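Local coordinates for uncharacterized protein MJ0690 (Methanocaldococcus jannaschii, PDB 3K32), which is of unknown function but belongs to the HUP clan, carries a PP-loop-like sequence signature and is predicted to be a subunit of a tRNA methyltransferase, at residues B[141-144]-B[145-149]; B[96-99]-B[100-104]; B[122-125]-B[126-129]. All blocks are in the same frame, centred on the assembly; numbering follows the deposited sequence.

Contact 1: B[141-144]-B[145-149]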
ATOM      1  N   PHE B 141      -0.497  -2.089   3.892  1.00 31.04           N
ATOM      2  CA  PHE B 141      -0.004  -2.477   5.220  1.00 28.02           C
ATOM      3  C   PHE B 141      -1.077  -2.390   6.288  1.00 26.86           C
ATOM      4  O   PHE B 141      -1.760  -1.388   6.420  1.00 35.23           O
ATOM      5  CB  PHE B 141       1.183  -1.605   5.620  1.00 22.81           C
ATOM      6  CG  PHE B 141       2.312  -1.671   4.654  1.00 24.28           C
ATOM      7  CD1 PHE B 141       2.249  -0.991   3.449  1.00 39.53           C
ATOM      8  CD2 PHE B 141       3.428  -2.436   4.926  1.00 26.04           C
ATOM      9  CE1 PHE B 141       3.298  -1.067   2.536  1.00 41.90           C
ATOM     10  CE2 PHE B 141       4.471  -2.524   4.016  1.00 26.33           C
ATOM     11  CZ  PHE B 141       4.406  -1.839   2.822  1.00 31.37           C
ATOM     12  N   GLY B 142      -1.229  -3.452   7.056  1.00 32.02           N
ATOM     13  CA  GLY B 142      -2.256  -3.474   8.073  1.00 28.25           C
ATOM     14  C   GLY B 142      -1.786  -3.014   9.436  1.00 32.62           C
ATOM     15  O   GLY B 142      -0.578  -2.940   9.717  1.00 20.26           O
ATOM     16  N   TYR B 143      -2.767  -2.716  10.284  1.00 32.08           N
ATOM     17  CA  TYR B 143      -2.535  -2.321  11.664  1.00 25.99           C
ATOM     18  C   TYR B 143      -1.284  -2.943  12.286  1.00 28.31           C
ATOM     19  O   TYR B 143      -0.345  -2.231  12.649  1.00 33.27           O
ATOM     20  CB  TYR B 143      -3.747  -2.662  12.519  1.00 33.21           C
ATOM     21  CG  TYR B 143      -3.676  -2.063  13.898  1.00 42.76           C
ATOM     22  CD1 TYR B 143      -3.173  -2.795  14.979  1.00 42.86           C
ATOM     23  CD2 TYR B 143      -4.100  -0.760  14.120  1.00 41.30           C
ATOM     24  CE1 TYR B 143      -3.098  -2.238  16.239  1.00 39.01           C
ATOM     25  CE2 TYR B 143      -4.040  -0.203  15.366  1.00 46.98           C
ATOM     26  CZ  TYR B 143      -3.534  -0.936  16.423  1.00 41.76           C
ATOM     27  OH  TYR B 143      -3.479  -0.346  17.663  1.00 43.18           O
ATOM     28  N   LYS B 144      -1.272  -4.265  12.423  1.00 33.90           N
ATOM     29  CA  LYS B 144      -0.160  -4.923  13.102  1.00 39.77           C
ATOM     30  C   LYS B 144       1.174  -4.684  12.395  1.00 39.21           C
ATOM     31  O   LYS B 144       2.169  -4.402  13.037  1.00 42.26           O
ATOM     32  CB  LYS B 144      -0.425  -6.419  13.300  1.00 41.09           C
ATOM     33  CG  LYS B 144      -1.466  -6.719  14.363  1.00 48.39           C
ATOM     34  CD  LYS B 144      -2.785  -7.144  13.735  1.00 62.28           C
ATOM     35  CE  LYS B 144      -2.755  -8.605  13.297  1.00 68.46           C
ATOM     36  NZ  LYS B 144      -2.773  -9.523  14.468  1.00 74.40           N
ATOM     37  N   THR B 145       1.192  -4.772  11.075  1.00 36.91           N
ATOM     38  CA  THR B 145       2.429  -4.532  10.341  1.00 40.69           C
ATOM     39  C   THR B 145       2.991  -3.114  10.567  1.00 40.87           C
ATOM     40  O   THR B 145       4.202  -2.932  10.748  1.00 41.40           O
ATOM     41  CB  THR B 145       2.248  -4.804   8.839  1.00 28.87           C
ATOM     42  OG1 THR B 145       1.679  -6.105   8.666  1.00 28.53           O
ATOM     43  CG2 THR B 145       3.582  -4.743   8.137  1.00 13.07           C
ATOM     44  N   LEU B 146       2.102  -2.125  10.548  1.00 27.95           N
ATOM     45  CA  LEU B 146       2.454  -0.734  10.815  1.00 26.02           C
ATOM     46  C   LEU B 146       2.941  -0.537  12.240  1.00 36.21           C
ATOM     47  O   LEU B 146       3.871   0.242  12.485  1.00 41.78           O
ATOM     48  CB  LEU B 146       1.254   0.187  10.573  1.00 24.44           C
ATOM     49  CG  LEU B 146       1.029   0.909   9.235  1.00 31.12           C
ATOM     50  CD1 LEU B 146       1.747   0.261   8.064  1.00 28.16           C
ATOM     51  CD2 LEU B 146      -0.467   1.055   8.940  1.00 22.99           C
ATOM     52  N   ARG B 147       2.302  -1.218  13.189  1.00 33.85           N
ATOM     53  CA  ARG B 147       2.720  -1.081  14.576  1.00 35.87           C
ATOM     54  C   ARG B 147       4.172  -1.546  14.671  1.00 34.76           C
ATOM     55  O   ARG B 147       5.008  -0.886  15.285  1.00 32.92           O
ATOM     56  CB  ARG B 147       1.829  -1.892  15.511  1.00 44.00           C
ATOM     57  CG  ARG B 147       1.922  -1.465  16.956  1.00 55.25           C
ATOM     58  CD  ARG B 147       1.840  -2.637  17.925  1.00 67.54           C
ATOM     59  NE  ARG B 147       0.536  -3.295  17.941  1.00 75.52           N
ATOM     60  CZ  ARG B 147       0.326  -4.555  17.567  1.00 82.51           C
ATOM     61  NH1 ARG B 147       1.334  -5.305  17.134  1.00 79.50           N
ATOM     62  NH2 ARG B 147      -0.896  -5.069  17.627  1.00 89.02           N
ATOM     63  N   HIS B 148       4.479  -2.662  14.016  1.00 36.07           N
ATOM     64  CA  HIS B 148       5.834  -3.203  14.040  1.00 42.97           C
ATOM     65  C   HIS B 148       6.852  -2.305  13.362  1.00 36.23           C
ATOM     66  O   HIS B 148       7.963  -2.142  13.860  1.00 38.37           O
ATOM     67  CB  HIS B 148       5.890  -4.598  13.412  1.00 42.24           C
ATOM     68  CG  HIS B 148       7.270  -5.015  13.001  1.00 38.59           C
ATOM     69  ND1 HIS B 148       7.741  -4.850  11.716  1.00 36.26           N
ATOM     70  CD2 HIS B 148       8.279  -5.580  13.704  1.00 44.78           C
ATOM     71  CE1 HIS B 148       8.979  -5.310  11.641  1.00 42.95           C
ATOM     72  NE2 HIS B 148       9.332  -5.759  12.833  1.00 45.61           N
ATOM     73  N   LEU B 149       6.478  -1.746  12.213  1.00 29.96           N
ATOM     74  CA  LEU B 149       7.378  -0.882  11.456  1.00 27.96           C
ATOM     75  C   LEU B 149       7.697   0.413  12.202  1.00 32.53           C
ATOM     76  O   LEU B 149       8.848   0.860  12.230  1.00 28.70           O
ATOM     77  CB  LEU B 149       6.795  -0.579  10.071  1.00 31.43           C
ATOM     78  CG  LEU B 149       6.864  -1.694   9.014  1.00 36.62           C
ATOM     79  CD1 LEU B 149       5.927  -1.405   7.857  1.00 36.56           C
ATOM     80  CD2 LEU B 149       8.278  -1.910   8.501  1.00 26.16           C
TER
HETATM   81  O   HOH W   1       0.095  -5.908   6.362  1.00 22.77           O
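Phe141 lies against the first turn of helix 143-153 with a ring edge turned to Thr145. The methyl CG2 of Thr145 sits in the ring plane, 4.0 Å from Phe141 CD2. Leu149 CD1 approaches Phe141 CD2 obliquely, also at 4.0 Å, its side chain crossing that of Phe141 at about a right angle. Thr145 has its two branches shared out by chi1 of -52°: CG2 stands opposite the backbone N and meets the ring, whereas OG1 stands opposite the carbonyl carbon. Thr145 OG1 lies 2.8 Å from a water that accepts the backbone N-H of Gly142, so the water bridges the entering chain to the helix; OG1 also bonds Gln133 NE2 of the second subunit. The case illustrates how a helix can be set at a subunit interface while facing its own domain on another side: Leu146 touches Asp18, part of the SGGKDS sequence that resembles the PP-loop of ATP pyrophosphatases, and Leu149 touches Leu21 on the same helix, 17-28. In the backbone, Leu146 N bonds Gly142 O at 2.9 Å, nearly straight at 171°. Toward solvent, Arg147 folds back over the preceding turn. Its NH2 meets the edge of the Tyr143 ring, 3.8 Å from CE1, the ring and guanidinium planes standing 82° apart. Lys144 CA lies over one guanidinium face, displaced toward its rim, and Arg147 NH2 also lies 3.7 Å from Lys144 CG, the two long side chains running side by side.

Contact 2: B[96-99]-B[100-104]; sequences EILA and DEYSI
Between Leu98 and Tyr102 runs a local contact at the C-terminal end of helix 84-98, where the chain unwinds before entering strand 104-106 of the central parallel sheet. It shows how a single carbonyl can serve two successive amides. Leu98 O accepts Glu101 N at 3.0 Å and Tyr102 N at 3.1 Å. Tyr102 N comes in nearly opposite the carbonyl carbon, with a C=O...N angle of 171°, while Glu101 N stands well above the carbonyl plane. One residue earlier, Asp100 N bonds Ile97 O at 3.2 Å, again from above the plane. This bond and that of Glu101 N have the i to i+3 spacing of a 3-10-like turn; Tyr102 N keeps i to i+4. Leu98 and Tyr102 lie side by side and point the same way, and the methyl CD1 of Leu98 touches the ring edge, in its plane, 3.5 Å from Tyr102 CE2. With chi1 at -46°, CG of Tyr102 sits beside its own backbone N and the ring swings toward that methyl. Glu101 CB lies 3.7 Å above one face of the Tyr102 ring, offset toward the rim. Leu98 and Tyr102 both pack on Ile63 of strand 59-64, Tyr102 OH bonds Lys61 NZ and its ring meets that of His10 on strand 8-12, while Asp100 OD1 forms a salt bridge to Lys130 of helix 120-130.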
ATOM      1  N   GLU B  96      -8.496  17.504  -4.182  1.00 29.99           N
ATOM      2  CA  GLU B  96      -8.883  18.223  -5.411  1.00 33.36           C
ATOM      3  C   GLU B  96      -8.116  19.522  -5.567  1.00 38.21           C
ATOM      4  O   GLU B  96      -7.633  19.842  -6.655  1.00 45.27           O
ATOM      5  CB  GLU B  96     -10.372  18.578  -5.437  1.00 20.82           C
ATOM      6  CG  GLU B  96     -11.309  17.416  -5.513  1.00 30.35           C
ATOM      7  CD  GLU B  96     -11.263  16.705  -6.844  1.00 36.22           C
ATOM      8  OE1 GLU B  96     -11.259  17.381  -7.892  1.00 32.51           O
ATOM      9  OE2 GLU B  96     -11.244  15.459  -6.836  1.00 46.90           O
ATOM     10  N   ILE B  97      -8.041  20.282  -4.478  1.00 32.52           N
ATOM     11  CA  ILE B  97      -7.336  21.557  -4.476  1.00 31.73           C
ATOM     12  C   ILE B  97      -5.842  21.362  -4.708  1.00 21.91           C
ATOM     13  O   ILE B  97      -5.248  22.020  -5.551  1.00 29.02           O
ATOM     14  CB  ILE B  97      -7.551  22.318  -3.149  1.00 32.98           C
ATOM     15  CG1 ILE B  97      -9.036  22.667  -2.959  1.00 32.26           C
ATOM     16  CG2 ILE B  97      -6.696  23.574  -3.113  1.00 21.05           C
ATOM     17  CD1 ILE B  97      -9.341  23.364  -1.638  1.00 26.72           C
ATOM     18  N   LEU B  98      -5.241  20.456  -3.953  1.00 18.50           N
ATOM     19  CA  LEU B  98      -3.807  20.232  -4.050  1.00 26.60           C
ATOM     20  C   LEU B  98      -3.420  19.633  -5.394  1.00 25.58           C
ATOM     21  O   LEU B  98      -2.327  19.870  -5.894  1.00 37.26           O
ATOM     22  CB  LEU B  98      -3.323  19.354  -2.893  1.00 35.31           C
ATOM     23  CG  LEU B  98      -3.095  20.095  -1.568  1.00 40.86           C
ATOM     24  CD1 LEU B  98      -2.097  21.189  -1.765  1.00 43.36           C
ATOM     25  CD2 LEU B  98      -4.379  20.712  -1.057  1.00 51.83           C
ATOM     26  N   ALA B  99      -4.334  18.881  -5.993  1.00 32.22           N
ATOM     27  CA  ALA B  99      -4.078  18.269  -7.299  1.00 37.68           C
ATOM     28  C   ALA B  99      -3.946  19.265  -8.457  1.00 29.29           C
ATOM     29  O   ALA B  99      -3.570  18.887  -9.554  1.00 36.76           O
ATOM     30  CB  ALA B  99      -5.135  17.218  -7.615  1.00 37.30           C
ATOM     31  N   ASP B 100      -4.290  20.527  -8.226  1.00 27.43           N
ATOM     32  CA  ASP B 100      -4.116  21.559  -9.249  1.00 17.75           C
ATOM     33  C   ASP B 100      -2.698  22.094  -9.208  1.00 25.44           C
ATOM     34  O   ASP B 100      -2.227  22.678 -10.186  1.00 38.24           O
ATOM     35  CB  ASP B 100      -5.120  22.721  -9.077  1.00 29.04           C
ATOM     36  CG  ASP B 100      -6.564  22.324  -9.427  1.00 44.03           C
ATOM     37  OD1 ASP B 100      -6.768  21.559 -10.389  1.00 39.37           O
ATOM     38  OD2 ASP B 100      -7.503  22.784  -8.741  1.00 52.01           O
ATOM     39  N   GLU B 101      -2.012  21.882  -8.083  1.00 29.02           N
ATOM     40  CA  GLU B 101      -0.681  22.452  -7.873  1.00 39.28           C
ATOM     41  C   GLU B 101       0.473  21.448  -7.920  1.00 35.71           C
ATOM     42  O   GLU B 101       1.579  21.812  -8.292  1.00 33.24           O
ATOM     43  CB  GLU B 101      -0.624  23.231  -6.555  1.00 55.71           C
ATOM     44  CG  GLU B 101      -1.371  24.555  -6.581  1.00 76.66           C
ATOM     45  CD  GLU B 101      -2.329  24.711  -5.404  1.00 96.02           C
ATOM     46  OE1 GLU B 101      -3.443  25.240  -5.611  1.00 99.89           O
ATOM     47  OE2 GLU B 101      -1.974  24.297  -4.278  1.00100.48           O
ATOM     48  N   TYR B 102       0.238  20.203  -7.519  1.00 29.76           N
ATOM     49  CA  TYR B 102       1.324  19.228  -7.476  1.00 33.32           C
ATOM     50  C   TYR B 102       0.916  17.967  -8.211  1.00 35.36           C
ATOM     51  O   TYR B 102      -0.122  17.379  -7.925  1.00 39.40           O
ATOM     52  CB  TYR B 102       1.704  18.865  -6.036  1.00 37.44           C
ATOM     53  CG  TYR B 102       1.840  20.044  -5.113  1.00 39.83           C
ATOM     54  CD1 TYR B 102       3.046  20.726  -5.006  1.00 37.09           C
ATOM     55  CD2 TYR B 102       0.768  20.473  -4.341  1.00 38.61           C
ATOM     56  CE1 TYR B 102       3.182  21.809  -4.169  1.00 29.77           C
ATOM     57  CE2 TYR B 102       0.896  21.556  -3.498  1.00 46.87           C
ATOM     58  CZ  TYR B 102       2.107  22.221  -3.421  1.00 41.78           C
ATOM     59  OH  TYR B 102       2.244  23.299  -2.592  1.00 44.88           O
ATOM     60  N   SER B 103       1.739  17.540  -9.150  1.00 31.53           N
ATOM     61  CA  SER B 103       1.367  16.418  -9.990  1.00 33.76           C
ATOM     62  C   SER B 103       1.648  15.068  -9.335  1.00 32.27           C
ATOM     63  O   SER B 103       1.197  14.052  -9.844  1.00 29.93           O
ATOM     64  CB  SER B 103       2.062  16.516 -11.337  1.00 28.93           C
ATOM     65  OG  SER B 103       3.462  16.590 -11.144  1.00 36.64           O
ATOM     66  N   ILE B 104       2.387  15.052  -8.222  1.00 25.82           N
ATOM     67  CA  ILE B 104       2.585  13.815  -7.463  1.00 26.42           C
ATOM     68  C   ILE B 104       2.231  13.957  -5.980  1.00 31.47           C
ATOM     69  O   ILE B 104       3.003  14.480  -5.190  1.00 34.88           O
ATOM     70  CB  ILE B 104       3.997  13.246  -7.606  1.00 33.64           C
ATOM     71  CG1 ILE B 104       4.376  13.144  -9.085  1.00 36.67           C
ATOM     72  CG2 ILE B 104       4.074  11.883  -6.936  1.00 29.98           C
ATOM     73  CD1 ILE B 104       5.620  12.324  -9.338  1.00 33.21           C
TER

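Contact 3: B[122-125]-B[126-129]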
ATOM      1  N   GLU B 122     -12.798   6.618  -7.295  1.00 38.68           N
ATOM      2  CA  GLU B 122     -12.491   8.008  -6.994  1.00 38.87           C
ATOM      3  C   GLU B 122     -11.058   8.304  -7.367  1.00 34.43           C
ATOM      4  O   GLU B 122     -10.759   9.382  -7.883  1.00 28.19           O
ATOM      5  CB  GLU B 122     -12.730   8.330  -5.524  1.00 32.67           C
ATOM      6  CG  GLU B 122     -14.184   8.311  -5.166  1.00 40.80           C
ATOM      7  CD  GLU B 122     -14.414   8.408  -3.673  1.00 51.97           C
ATOM      8  OE1 GLU B 122     -13.671   7.755  -2.895  1.00 55.30           O
ATOM      9  OE2 GLU B 122     -15.348   9.140  -3.288  1.00 44.01           O
ATOM     10  N   ILE B 123     -10.172   7.344  -7.104  1.00 29.24           N
ATOM     11  CA  ILE B 123      -8.772   7.522  -7.462  1.00 30.16           C
ATOM     12  C   ILE B 123      -8.565   7.655  -8.961  1.00 33.26           C
ATOM     13  O   ILE B 123      -7.838   8.535  -9.404  1.00 44.21           O
ATOM     14  CB  ILE B 123      -7.872   6.407  -6.907  1.00 29.53           C
ATOM     15  CG1 ILE B 123      -7.687   6.604  -5.409  1.00 27.96           C
ATOM     16  CG2 ILE B 123      -6.497   6.418  -7.607  1.00 19.69           C
ATOM     17  CD1 ILE B 123      -7.034   5.464  -4.726  1.00 29.94           C
ATOM     18  N   GLN B 124      -9.203   6.798  -9.747  1.00 31.72           N
ATOM     19  CA  GLN B 124      -8.949   6.821 -11.180  1.00 35.06           C
ATOM     20  C   GLN B 124      -9.413   8.135 -11.749  1.00 35.09           C
ATOM     21  O   GLN B 124      -8.760   8.703 -12.618  1.00 34.28           O
ATOM     22  CB  GLN B 124      -9.609   5.644 -11.897  1.00 36.64           C
ATOM     23  CG  GLN B 124      -8.911   4.314 -11.655  1.00 47.65           C
ATOM     24  CD  GLN B 124      -7.433   4.322 -12.068  1.00 65.66           C
ATOM     25  OE1 GLN B 124      -6.688   3.385 -11.765  1.00 62.64           O
ATOM     26  NE2 GLN B 124      -7.010   5.378 -12.768  1.00 76.34           N
ATOM     27  N   SER B 125     -10.534   8.619 -11.220  1.00 35.23           N
ATOM     28  CA  SER B 125     -11.119   9.885 -11.635  1.00 31.17           C
ATOM     29  C   SER B 125     -10.169  11.033 -11.320  1.00 34.34           C
ATOM     30  O   SER B 125      -9.863  11.852 -12.188  1.00 37.58           O
ATOM     31  CB  SER B 125     -12.461  10.114 -10.930  1.00 32.52           C
ATOM     32  OG  SER B 125     -13.047  11.349 -11.311  1.00 36.76           O
ATOM     33  N   LEU B 126      -9.713  11.078 -10.072  1.00 24.18           N
ATOM     34  CA  LEU B 126      -8.784  12.096  -9.603  1.00 26.13           C
ATOM     35  C   LEU B 126      -7.520  12.159 -10.464  1.00 27.43           C
ATOM     36  O   LEU B 126      -7.073  13.237 -10.854  1.00 33.45           O
ATOM     37  CB  LEU B 126      -8.425  11.826  -8.136  1.00 28.74           C
ATOM     38  CG  LEU B 126      -7.764  12.924  -7.301  1.00 38.34           C
ATOM     39  CD1 LEU B 126      -6.281  12.962  -7.554  1.00 49.01           C
ATOM     40  CD2 LEU B 126      -8.397  14.283  -7.587  1.00 40.75           C
ATOM     41  N   GLU B 127      -6.950  11.006 -10.775  1.00 22.79           N
ATOM     42  CA  GLU B 127      -5.727  10.976 -11.567  1.00 29.80           C
ATOM     43  C   GLU B 127      -5.937  11.388 -13.026  1.00 32.79           C
ATOM     44  O   GLU B 127      -5.082  12.027 -13.635  1.00 31.62           O
ATOM     45  CB  GLU B 127      -5.095   9.596 -11.521  1.00 19.45           C
ATOM     46  CG  GLU B 127      -4.661   9.162 -10.159  1.00 19.96           C
ATOM     47  CD  GLU B 127      -3.627   8.070 -10.259  1.00 35.74           C
ATOM     48  OE1 GLU B 127      -3.539   7.478 -11.349  1.00 48.03           O
ATOM     49  OE2 GLU B 127      -2.894   7.812  -9.281  1.00 39.05           O
HETATM   50  N   MSE B 128      -7.072  11.012 -13.592  1.00 32.98           N
HETATM   51  CA  MSE B 128      -7.322  11.317 -14.987  1.00 27.83           C
HETATM   52  C   MSE B 128      -7.763  12.762 -15.200  1.00 30.25           C
HETATM   53  O   MSE B 128      -7.411  13.380 -16.203  1.00 37.23           O
HETATM   54  CB  MSE B 128      -8.345  10.353 -15.583  1.00 28.39           C
HETATM   55  CG  MSE B 128      -8.785  10.762 -16.985  1.00 42.93           C
HETATM   56 SE   MSE B 128     -10.129   9.583 -17.723  0.60132.18          SE
HETATM   57  CE  MSE B 128      -9.144   7.897 -17.548  1.00 68.57           C
ATOM     58  N   ARG B 129      -8.533  13.295 -14.255  1.00 27.55           N
ATOM     59  CA  ARG B 129      -9.060  14.644 -14.375  1.00 28.48           C
ATOM     60  C   ARG B 129      -7.972  15.670 -14.124  1.00 34.76           C
ATOM     61  O   ARG B 129      -7.968  16.752 -14.713  1.00 38.23           O
ATOM     62  CB  ARG B 129     -10.206  14.870 -13.392  1.00 27.66           C
ATOM     63  CG  ARG B 129     -11.528  14.216 -13.798  1.00 29.77           C
ATOM     64  CD  ARG B 129     -12.658  14.571 -12.825  1.00 21.94           C
ATOM     65  NE  ARG B 129     -12.383  14.099 -11.471  1.00 32.23           N
ATOM     66  CZ  ARG B 129     -12.053  14.888 -10.452  1.00 34.39           C
ATOM     67  NH1 ARG B 129     -11.967  16.199 -10.621  1.00 33.38           N
ATOM     68  NH2 ARG B 129     -11.808  14.371  -9.261  1.00 31.84           N
TER
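Ile123 and Glu127 form the close-packed side of helix 120-130, the helix of the beta-alpha-beta unit that links the parallel strands 104-106 and 133-135; Ser125 and Arg129 mark its outer side. On the inner side the two side chains run next to each other in the same direction. Glu127 CG rests 3.3 Å from Ile123 O and 4.2 Å from Ile123 CG2, while the main-chain bond from Glu127 N to Ile123 O spans 3.0 Å. Beyond CG the glutamate is extended, with chi2 at -159°. In its buried carboxylate OE2 accepts the backbone N-H of Tyr134 and pairs with Arg111 of the second subunit, while OE1 has a long, weak ion pair with Lys144 of that subunit. Those partners would probably favour the charged form. One acid thus links helix, strand and subunit interface, a compact example of a buried ionic group. The outer side is looser. The end of Met128, present as selenomethionine, leads away from the preceding turn, and Ser125 is only partly covered. The contact on this face is polar: Arg129 N bonds Ser125 O at 2.9 Å, and the arginine chain bends at chi3, bringing its head back beside the same serine while NH2 meets Glu96. The serine hydroxyl lies at the guanidinium edge, close to its plane, and Arg129 NE donates to Ser125 OG at 2.8 Å with an N-H...O angle of 162°.

Overall arrangement
Followed from the N terminus, the chain makes contact 2 first, contact 3 next and contact 1 last. Each joins adjoining residues and closes no more than about a turn of chain, so none encloses or crosses another. Contact 2 marks the passage from helix 84-98 to strand 104-106; contact 3 lies on the helix that follows, before strand 133-135; contact 1 opens helix 143-153 beyond that strand. Contacts 2 and 3 touch directly through the salt bridge between Glu96 OE2 and Arg129 NH2 (2.7 Å), which ties two helices together. Contact 1 stands apart, its centre 28 Å from that of contact 3, yet both of these face the second subunit.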